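Local coordinates for cytoplasmic Protein STM1381 (PDB 3SOZ) that is of unknown function but belongs to a putative glutamine amidotransferase family, with a core resembling class I glutaminase domains, at residues Ala35-Leu38 with Leu39-Arg43; Ile79-Asn82 with Thr83-Gln87; Ala164-Val168 with Ile169-Phe173; Gln228-Trp232 with Glu233-Thr237. All blocks are in the same frame, centred on the assembly; numbering follows the deposited sequence.

Contact 1 of 4, residues Ala35-Leu38 with Leu39-Arg43; sequences ADYL and LSCLR
Y37 and C41 meet one turn apart on helix 36-42, the helix of the β-α-β crossover that links parallel strands 5-10 and 48-53 in the flavodoxin-like core. Backbone bonds of the i to i+4 pattern run through the segment, from L39 N to A35 O, with A35 in the N-cap position, up to L42 N to L38 O at 3.0 Å. S40 adds a side-chain bond: its OG donates to Y37 O (2.9 Å), lying in the carbonyl plane on a lone pair. Y37 O thus holds two donors, because C41 N reaches it as well at 2.9 Å. Apolar contacts fall in two places on the helix. L38 and L42 touch through their CD1 methyls (4.0 Å) and continue into the core, where L38 packs on F8 and W239, and L42 on V49 and L243. At the other place C41 and Y37 make a sulfur-aromatic contact. With CG of Y37 anti to its own nitrogen (chi1 -170°), the phenol ring is carried alongside the following turn and offers a face to cysteine. C41 SG sits above that face, 4.1 Å from the ring centroid, displaced toward the CE2-CZ rim.

Contact 2 of 4, residues Ile79-Asn82 with Thr83-Gln87; sequences IGSN and TFLLQ
I79 and T83 are turned onto each other by their first torsions: I79 CG1 (chi1 -57°) and T83 OG1 (chi1 -66°) lie beside their own nitrogens, which leaves both CG2 methyls anti to nitrogen. The I79 methyl CG2 thereby comes 3.8 Å from T83 CB and also near T83 CG2. F84, with CG placed beside its own nitrogen, brings the CE2 corner of its ring to the same methyl, at 4.0 Å, so that I79 CG2 is shared by two consecutive side chains of the helix.

Around this apolar patch the chain enters the short helix 81-85, which follows the core strand 73-77. A weak bond from T83 N to G80 O starts the turn. S81 O then takes L85 N at 2.9 Å in a nearly straight bond, and F84 N weakly besides; N82 O takes L86 N at 2.8 Å. N82 and L86 run side by side in the same direction, and L86 CD1 comes 4.1 Å from N82 OD1.

The side chains of S81 and N82 find polar partners outside the segment. S81 OG is hydrogen-bonded to A130 O, while N82 OD1 accepts from R151 NH2 of the second subunit, whose E153 packs on L85 and L86. F84 is covered by L101 and I104 of helix 100-109. Apolar packing, together with the S81-A130 bonds and that of I79 O with Y132 OH, thus joins the segment to its own chain, whereas the amide oxygen of N82, probably polarised by the arginine, ties it to a neighbouring subunit.

Contact 3 of 4, residues Ala164-Val168 with Ile169-Phe173; sequences AVEHV and ITQPF
H167 and T170 close a reverse turn, T170 N donating to H167 O at 3.1 Å from well above the carbonyl plane, with V168 and I169 at the two corners in near-helical conformation. The side chain of H167 folds back over the same turn. Its CG is anti to the backbone nitrogen (chi1 -160°), which sets ND1 3.0 Å from I169 N; the bond is almost straight at 176°, and the donor lies in the imidazole plane. The ring thus caps an early amide of the turn, much as an Asx side chain would.

H167 and I169 then run alongside each other, I169 CG1 lying 3.6 Å from H167 CE1. Both side chains rest on L194 and on T245 of helix 235-246, so that this loop between strands 157-162 and 175-187 is packed against the C-terminal helix. Across the turn, T170 CG2 and Q171 CG both approach H167 O, at 3.4 and 3.3 Å. Q171 bends at its second torsion and lays its amide toward E166, OE1 coming 3.6 Å from E166 CG.

Since ND1 accepts a hydrogen bond from a backbone N-H, the imidazole is most simply read as the neutral tautomer with its hydrogen on NE2. One residue therefore supplies two acceptors to the turn, its carbonyl and its ring nitrogen, where no regular helix or strand provides them.

Contact 4 of 4, residues Gln228-Trp232 with Glu233-Thr237; sequences QFLQW and EHYAT
F229 and Y235 form a T-shaped pair: the CD1-CE1 edge of the tyrosine points at the face of the phenylalanine, with centroids 5.1 Å apart and planes at 89°. The closest approach, Y235 CE1 to F229 CE2 at 3.7 Å, falls toward the rim of the F229 ring. L230 treats the tyrosine differently. Its CA lies over the centre of the Y235 face, 4.1 Å from the centroid, in a CH-pi contact, while its side chain runs alongside to bring CD2 3.6 Å from Y235 CZ. A second aromatic group forms at W232, where H234 CB sits over the six-membered ring, 3.8 Å from its centroid, and the imidazole turns an edge to the indole face in an offset edge-to-face pair, planes at 80°.

These contacts fold the connection between the short helix 227-230 and the C-terminal helix 235-246 into a tight corner. No hydrogen bond joins the two segments; they meet through ring and aliphatic contacts. The tyrosine can reach back because its CG is anti to its nitrogen (chi1 -178°), which carries the ring against F229 and L230 at the end of helix 227-230.

Further out, Y235 OH is held by a hydrogen bond to C220 O, and W239 meets the same ring edge-to-face. Strand 175-187 packs against F229 and W232, P177 and L179 touching F229 and W176 meeting the W232 ring.

Overall arrangement
Contacts 1 and 2 are the more buried pair, contact 1 along one helix, contact 2 at a short helix and the loop leading into it, both with helical backbone bonds; contacts 3 and 4 are partly buried, in a loop and at a corner between helices. Helix 235-246 is common to contacts 1, 3 and 4: it contributes Y235 to contact 4, and L38, C41 and L42 of contact 1 and H167 and I169 of contact 3 pack on it. Contact 2 sits across the chain's centre from contacts 3 and 4. In contact 2 N82 bonds to a second subunit; contact 4 is mainly aromatic, and a carbonyl and an imidazole nitrogen hold the loop of contact 3.

Contact 1 of 4, residues Ala35-Leu38 with Leu39-Arg43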
# COMPACT_ATOMS: atom_id res chain seq x y z
N ALA A 35 19.29 -13.50 -10.80
CA ALA A 35 19.00 -14.35 -11.94
C ALA A 35 20.22 -15.17 -12.40
O ALA A 35 20.30 -15.55 -13.56
CB ALA A 35 18.42 -13.51 -13.06
N ASP A 36 21.14 -15.47 -11.48
CA ASP A 36 22.43 -16.08 -11.85
C ASP A 36 22.27 -17.20 -12.86
O ASP A 36 22.97 -17.21 -13.87
CB ASP A 36 23.18 -16.59 -10.62
CG ASP A 36 23.46 -15.47 -9.63
OD1 ASP A 36 22.48 -14.85 -9.15
OD2 ASP A 36 24.66 -15.20 -9.38
N TYR A 37 21.33 -18.10 -12.58
CA TYR A 37 21.03 -19.17 -13.52
C TYR A 37 20.68 -18.60 -14.89
O TYR A 37 21.36 -18.88 -15.86
CB TYR A 37 19.92 -20.09 -13.00
CG TYR A 37 19.78 -21.32 -13.87
CD1 TYR A 37 20.85 -22.23 -14.01
CD2 TYR A 37 18.61 -21.55 -14.60
CE1 TYR A 37 20.73 -23.34 -14.85
CE2 TYR A 37 18.47 -22.66 -15.43
CZ TYR A 37 19.53 -23.55 -15.55
OH TYR A 37 19.38 -24.65 -16.38
N LEU A 38 19.64 -17.77 -14.94
CA LEU A 38 19.19 -17.11 -16.18
C LEU A 38 20.28 -16.35 -16.96
O LEU A 38 20.28 -16.31 -18.18
CB LEU A 38 18.03 -16.17 -15.87
CG LEU A 38 17.54 -15.34 -17.04
CD1 LEU A 38 17.03 -16.26 -18.13
CD2 LEU A 38 16.48 -14.34 -16.62
N LEU A 39 21.21 -15.74 -16.24
CA LEU A 39 22.32 -15.08 -16.89
C LEU A 39 23.31 -16.08 -17.50
O LEU A 39 23.68 -15.95 -18.67
CB LEU A 39 23.02 -14.14 -15.93
CG LEU A 39 22.76 -12.65 -16.10
CD1 LEU A 39 21.32 -12.29 -16.46
CD2 LEU A 39 23.19 -12.01 -14.81
N SER A 40 23.73 -17.07 -16.71
CA SER A 40 24.55 -18.15 -17.25
C SER A 40 23.89 -18.77 -18.48
O SER A 40 24.60 -19.21 -19.39
CB SER A 40 24.84 -19.23 -16.20
OG SER A 40 23.86 -20.26 -16.22
N CYS A 41 22.56 -18.78 -18.51
CA CYS A 41 21.75 -19.30 -19.63
C CYS A 41 21.73 -18.43 -20.89
O CYS A 41 21.68 -18.93 -22.01
CB CYS A 41 20.30 -19.49 -19.18
SG CYS A 41 19.88 -21.13 -18.61
N LEU A 42 21.70 -17.12 -20.67
CA LEU A 42 21.67 -16.14 -21.73
C LEU A 42 23.00 -16.09 -22.45
O LEU A 42 23.04 -16.13 -23.67
CB LEU A 42 21.28 -14.78 -21.17
CG LEU A 42 19.82 -14.49 -21.46
CD1 LEU A 42 19.04 -15.78 -21.52
CD2 LEU A 42 19.20 -13.52 -20.47
N ARG A 43 24.08 -16.02 -21.67
CA ARG A 43 25.43 -16.30 -22.17
C ARG A 43 25.43 -17.77 -22.52
O ARG A 43 24.58 -18.51 -22.02
CB ARG A 43 26.48 -16.02 -21.10
CG ARG A 43 26.46 -14.59 -20.51
CD ARG A 43 27.54 -14.43 -19.43
NE ARG A 43 27.02 -13.78 -18.22
CZ ARG A 43 27.36 -12.56 -17.79
NH1 ARG A 43 28.23 -11.79 -18.44
NH2 ARG A 43 26.81 -12.10 -16.67

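Contact 2 of 4, residues Ile79-Asn82 with Thr83-Gln87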
# COMPACT_ATOMS: atom_id res chain seq x y z
N ILE A 79 12.58 -5.26 -10.40
CA ILE A 79 13.09 -4.06 -9.80
C ILE A 79 12.05 -2.99 -9.86
O ILE A 79 11.59 -2.66 -10.92
CB ILE A 79 14.24 -3.54 -10.61
CG1 ILE A 79 15.32 -4.60 -10.75
CG2 ILE A 79 14.80 -2.28 -9.96
CD1 ILE A 79 16.13 -4.76 -9.48
N GLY A 80 11.68 -2.43 -8.74
CA GLY A 80 10.68 -1.35 -8.72
C GLY A 80 11.06 -0.03 -9.37
O GLY A 80 12.23 0.34 -9.45
N SER A 81 10.04 0.70 -9.81
CA SER A 81 10.22 2.03 -10.35
C SER A 81 10.93 3.03 -9.44
O SER A 81 11.65 3.93 -9.94
CB SER A 81 8.89 2.61 -10.80
OG SER A 81 8.10 3.03 -9.72
N ASN A 82 10.76 2.87 -8.13
CA ASN A 82 11.43 3.72 -7.15
C ASN A 82 12.94 3.69 -7.31
O ASN A 82 13.61 4.70 -7.15
CB ASN A 82 11.07 3.32 -5.71
CG ASN A 82 9.65 3.78 -5.29
OD1 ASN A 82 9.05 4.67 -5.90
ND2 ASN A 82 9.13 3.16 -4.22
N THR A 83 13.47 2.50 -7.56
CA THR A 83 14.87 2.39 -7.79
C THR A 83 15.36 3.24 -8.96
O THR A 83 16.45 3.79 -8.86
CB THR A 83 15.26 0.94 -8.00
OG1 THR A 83 15.03 0.26 -6.77
CG2 THR A 83 16.75 0.78 -8.34
N PHE A 84 14.59 3.33 -10.05
CA PHE A 84 15.00 4.16 -11.19
C PHE A 84 14.82 5.64 -10.93
O PHE A 84 15.74 6.38 -11.13
CB PHE A 84 14.28 3.78 -12.48
CG PHE A 84 14.68 2.45 -13.02
CD1 PHE A 84 15.82 2.31 -13.80
CD2 PHE A 84 13.94 1.32 -12.72
CE1 PHE A 84 16.21 1.08 -14.29
CE2 PHE A 84 14.31 0.10 -13.20
CZ PHE A 84 15.45 -0.04 -13.98
N LEU A 85 13.63 6.04 -10.49
CA LEU A 85 13.31 7.44 -10.24
C LEU A 85 14.06 8.07 -9.07
O LEU A 85 14.39 9.26 -9.12
CB LEU A 85 11.82 7.60 -10.01
CG LEU A 85 10.98 7.22 -11.22
CD1 LEU A 85 9.52 7.13 -10.86
CD2 LEU A 85 11.21 8.25 -12.33
N LEU A 86 14.33 7.30 -8.02
CA LEU A 86 14.94 7.86 -6.80
C LEU A 86 16.37 7.36 -6.59
O LEU A 86 16.65 6.64 -5.62
CB LEU A 86 14.06 7.60 -5.58
CG LEU A 86 12.64 8.13 -5.82
CD1 LEU A 86 11.69 7.64 -4.73
CD2 LEU A 86 12.59 9.63 -5.89
N GLN A 87 17.27 7.74 -7.50
CA GLN A 87 18.67 7.34 -7.42
C GLN A 87 19.29 8.09 -6.25
O GLN A 87 18.66 9.04 -5.72
CB GLN A 87 19.37 7.65 -8.74
CG GLN A 87 18.92 6.81 -9.93
CD GLN A 87 19.37 7.39 -11.28
OE1 GLN A 87 18.56 7.55 -12.18
NE2 GLN A 87 20.66 7.66 -11.43

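Contact 3 of 4, residues Ala164-Val168 with Ile169-Phe173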
# COMPACT_ATOMS: atom_id res chain seq x y z
N ALA A 164 -3.47 -19.56 -29.52
CA ALA A 164 -3.57 -19.95 -30.94
C ALA A 164 -2.47 -19.27 -31.82
O ALA A 164 -1.91 -19.93 -32.71
CB ALA A 164 -4.99 -19.67 -31.50
N VAL A 165 -2.16 -17.99 -31.57
CA VAL A 165 -1.08 -17.29 -32.29
C VAL A 165 0.19 -18.14 -32.45
O VAL A 165 0.77 -18.61 -31.48
CB VAL A 165 -0.75 -15.93 -31.65
CG1 VAL A 165 0.34 -15.22 -32.43
CG2 VAL A 165 -1.99 -15.06 -31.57
N GLU A 166 0.60 -18.35 -33.70
CA GLU A 166 1.83 -19.09 -34.02
C GLU A 166 3.03 -18.17 -33.81
O GLU A 166 2.98 -16.99 -34.18
CB GLU A 166 1.80 -19.57 -35.49
CG GLU A 166 1.24 -21.00 -35.70
CD GLU A 166 0.85 -21.25 -37.17
OE1 GLU A 166 -0.17 -20.65 -37.63
OE2 GLU A 166 1.54 -22.05 -37.87
N HIS A 167 4.10 -18.68 -33.21
CA HIS A 167 5.27 -17.84 -32.89
C HIS A 167 6.53 -18.65 -32.61
O HIS A 167 6.50 -19.77 -32.10
CB HIS A 167 4.97 -16.90 -31.71
CG HIS A 167 5.88 -15.72 -31.61
ND1 HIS A 167 7.20 -15.81 -31.21
CD2 HIS A 167 5.64 -14.40 -31.81
CE1 HIS A 167 7.74 -14.61 -31.21
NE2 HIS A 167 6.82 -13.73 -31.57
N VAL A 168 7.65 -18.03 -32.94
CA VAL A 168 8.94 -18.64 -32.81
C VAL A 168 9.23 -19.05 -31.37
O VAL A 168 9.80 -20.11 -31.13
CB VAL A 168 10.04 -17.68 -33.32
CG1 VAL A 168 11.16 -18.48 -33.95
CG2 VAL A 168 9.46 -16.70 -34.36
N ILE A 169 8.84 -18.21 -30.41
CA ILE A 169 9.14 -18.46 -28.99
C ILE A 169 8.41 -19.71 -28.52
O ILE A 169 8.94 -20.49 -27.71
CB ILE A 169 8.73 -17.26 -28.09
CG1 ILE A 169 9.54 -16.02 -28.45
CG2 ILE A 169 8.91 -17.58 -26.61
CD1 ILE A 169 8.82 -14.72 -28.18
N THR A 170 7.23 -19.91 -29.09
CA THR A 170 6.19 -20.79 -28.59
C THR A 170 6.11 -22.14 -29.32
O THR A 170 5.39 -23.05 -28.86
CB THR A 170 4.83 -20.05 -28.70
OG1 THR A 170 4.10 -20.20 -27.49
CG2 THR A 170 3.99 -20.51 -29.90
N GLN A 171 6.82 -22.29 -30.44
CA GLN A 171 6.71 -23.55 -31.22
C GLN A 171 7.18 -24.76 -30.41
O GLN A 171 6.37 -25.66 -30.13
CB GLN A 171 7.39 -23.49 -32.62
CG GLN A 171 6.67 -22.65 -33.74
CD GLN A 171 5.09 -22.56 -33.67
OE1 GLN A 171 4.43 -22.21 -34.67
NE2 GLN A 171 4.51 -22.84 -32.48
N PRO A 172 8.46 -24.74 -29.98
CA PRO A 172 9.16 -25.92 -29.45
C PRO A 172 8.52 -26.69 -28.27
O PRO A 172 9.04 -27.75 -27.88
CB PRO A 172 10.54 -25.35 -29.05
CG PRO A 172 10.65 -24.05 -29.81
CD PRO A 172 9.28 -23.52 -29.82
N PHE A 173 7.42 -26.16 -27.71
CA PHE A 173 6.72 -26.79 -26.58
C PHE A 173 5.23 -26.48 -26.63
O PHE A 173 4.81 -25.52 -27.31
CB PHE A 173 7.28 -26.28 -25.23
CG PHE A 173 7.14 -24.79 -25.04
CD1 PHE A 173 5.91 -24.22 -24.68
CD2 PHE A 173 8.23 -23.95 -25.24
CE1 PHE A 173 5.76 -22.86 -24.53
CE2 PHE A 173 8.08 -22.58 -25.10
CZ PHE A 173 6.84 -22.04 -24.73

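Contact 4 of 4, residues Gln228-Trp232 with Glu233-Thr237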
# COMPACT_ATOMS: atom_id res chain seq x y z
N GLN A 228 10.64 -26.76 -11.05
CA GLN A 228 10.18 -27.36 -12.31
C GLN A 228 10.39 -26.42 -13.50
O GLN A 228 10.46 -26.87 -14.63
CB GLN A 228 8.68 -27.70 -12.26
CG GLN A 228 8.29 -28.87 -11.41
CD GLN A 228 8.52 -28.61 -9.92
OE1 GLN A 228 8.05 -27.60 -9.35
NE2 GLN A 228 9.25 -29.51 -9.28
N PHE A 229 10.41 -25.12 -13.26
CA PHE A 229 10.50 -24.13 -14.33
C PHE A 229 11.96 -23.99 -14.72
O PHE A 229 12.27 -24.03 -15.89
CB PHE A 229 9.87 -22.79 -13.90
CG PHE A 229 9.93 -21.70 -14.95
CD1 PHE A 229 9.54 -21.94 -16.27
CD2 PHE A 229 10.37 -20.41 -14.62
CE1 PHE A 229 9.59 -20.90 -17.25
CE2 PHE A 229 10.41 -19.36 -15.59
CZ PHE A 229 10.03 -19.61 -16.90
N LEU A 230 12.85 -23.90 -13.73
CA LEU A 230 14.29 -23.76 -13.97
C LEU A 230 14.95 -25.03 -14.50
O LEU A 230 16.03 -24.99 -15.09
CB LEU A 230 15.06 -23.32 -12.68
CG LEU A 230 14.70 -22.07 -11.85
CD1 LEU A 230 15.63 -21.96 -10.63
CD2 LEU A 230 14.75 -20.78 -12.66
N GLN A 231 14.34 -26.18 -14.24
CA GLN A 231 14.92 -27.42 -14.72
C GLN A 231 14.27 -27.88 -16.01
O GLN A 231 14.70 -28.86 -16.59
CB GLN A 231 14.84 -28.51 -13.68
CG GLN A 231 15.55 -28.21 -12.38
CD GLN A 231 14.97 -29.08 -11.26
OE1 GLN A 231 15.45 -29.04 -10.14
NE2 GLN A 231 13.93 -29.87 -11.56
N TRP A 232 13.23 -27.17 -16.46
CA TRP A 232 12.61 -27.36 -17.77
C TRP A 232 13.63 -27.57 -18.88
O TRP A 232 14.74 -27.04 -18.81
CB TRP A 232 11.85 -26.11 -18.09
CG TRP A 232 10.77 -26.27 -19.05
CD1 TRP A 232 10.14 -27.43 -19.40
CD2 TRP A 232 10.10 -25.22 -19.75
NE1 TRP A 232 9.13 -27.16 -20.30
CE2 TRP A 232 9.09 -25.82 -20.54
CE3 TRP A 232 10.26 -23.82 -19.79
CZ2 TRP A 232 8.22 -25.06 -21.36
CZ3 TRP A 232 9.38 -23.06 -20.62
CH2 TRP A 232 8.38 -23.69 -21.38
N GLU A 233 13.27 -28.34 -19.91
CA GLU A 233 14.21 -28.54 -21.02
C GLU A 233 14.28 -27.25 -21.83
O GLU A 233 15.35 -26.79 -22.22
CB GLU A 233 13.81 -29.73 -21.89
CG GLU A 233 14.99 -30.26 -22.77
CD GLU A 233 14.58 -30.54 -24.25
OE1 GLU A 233 15.44 -30.34 -25.16
OE2 GLU A 233 13.40 -30.94 -24.48
N HIS A 234 13.10 -26.66 -22.01
CA HIS A 234 12.91 -25.48 -22.85
C HIS A 234 13.27 -24.14 -22.20
O HIS A 234 13.13 -23.09 -22.81
CB HIS A 234 11.48 -25.48 -23.39
CG HIS A 234 11.14 -26.70 -24.20
ND1 HIS A 234 11.72 -26.97 -25.42
CD2 HIS A 234 10.29 -27.73 -23.95
CE1 HIS A 234 11.24 -28.11 -25.89
NE2 HIS A 234 10.37 -28.59 -25.02
N TYR A 235 13.78 -24.20 -20.97
CA TYR A 235 14.02 -22.99 -20.18
C TYR A 235 14.96 -22.01 -20.88
O TYR A 235 14.54 -20.91 -21.21
CB TYR A 235 14.47 -23.35 -18.74
CG TYR A 235 14.70 -22.14 -17.82
CD1 TYR A 235 13.62 -21.44 -17.27
CD2 TYR A 235 15.99 -21.72 -17.49
CE1 TYR A 235 13.83 -20.34 -16.44
CE2 TYR A 235 16.21 -20.61 -16.67
CZ TYR A 235 15.13 -19.93 -16.14
OH TYR A 235 15.35 -18.84 -15.32
N ALA A 236 16.21 -22.42 -21.11
CA ALA A 236 17.23 -21.55 -21.73
C ALA A 236 16.82 -20.99 -23.11
O ALA A 236 16.75 -19.77 -23.33
CB ALA A 236 18.57 -22.26 -21.81
N THR A 237 16.50 -21.89 -24.03
CA THR A 237 16.03 -21.51 -25.34
C THR A 237 14.83 -20.56 -25.24
O THR A 237 14.66 -19.66 -26.07
CB THR A 237 15.64 -22.78 -26.15
OG1 THR A 237 16.81 -23.59 -26.32
CG2 THR A 237 15.07 -22.42 -27.52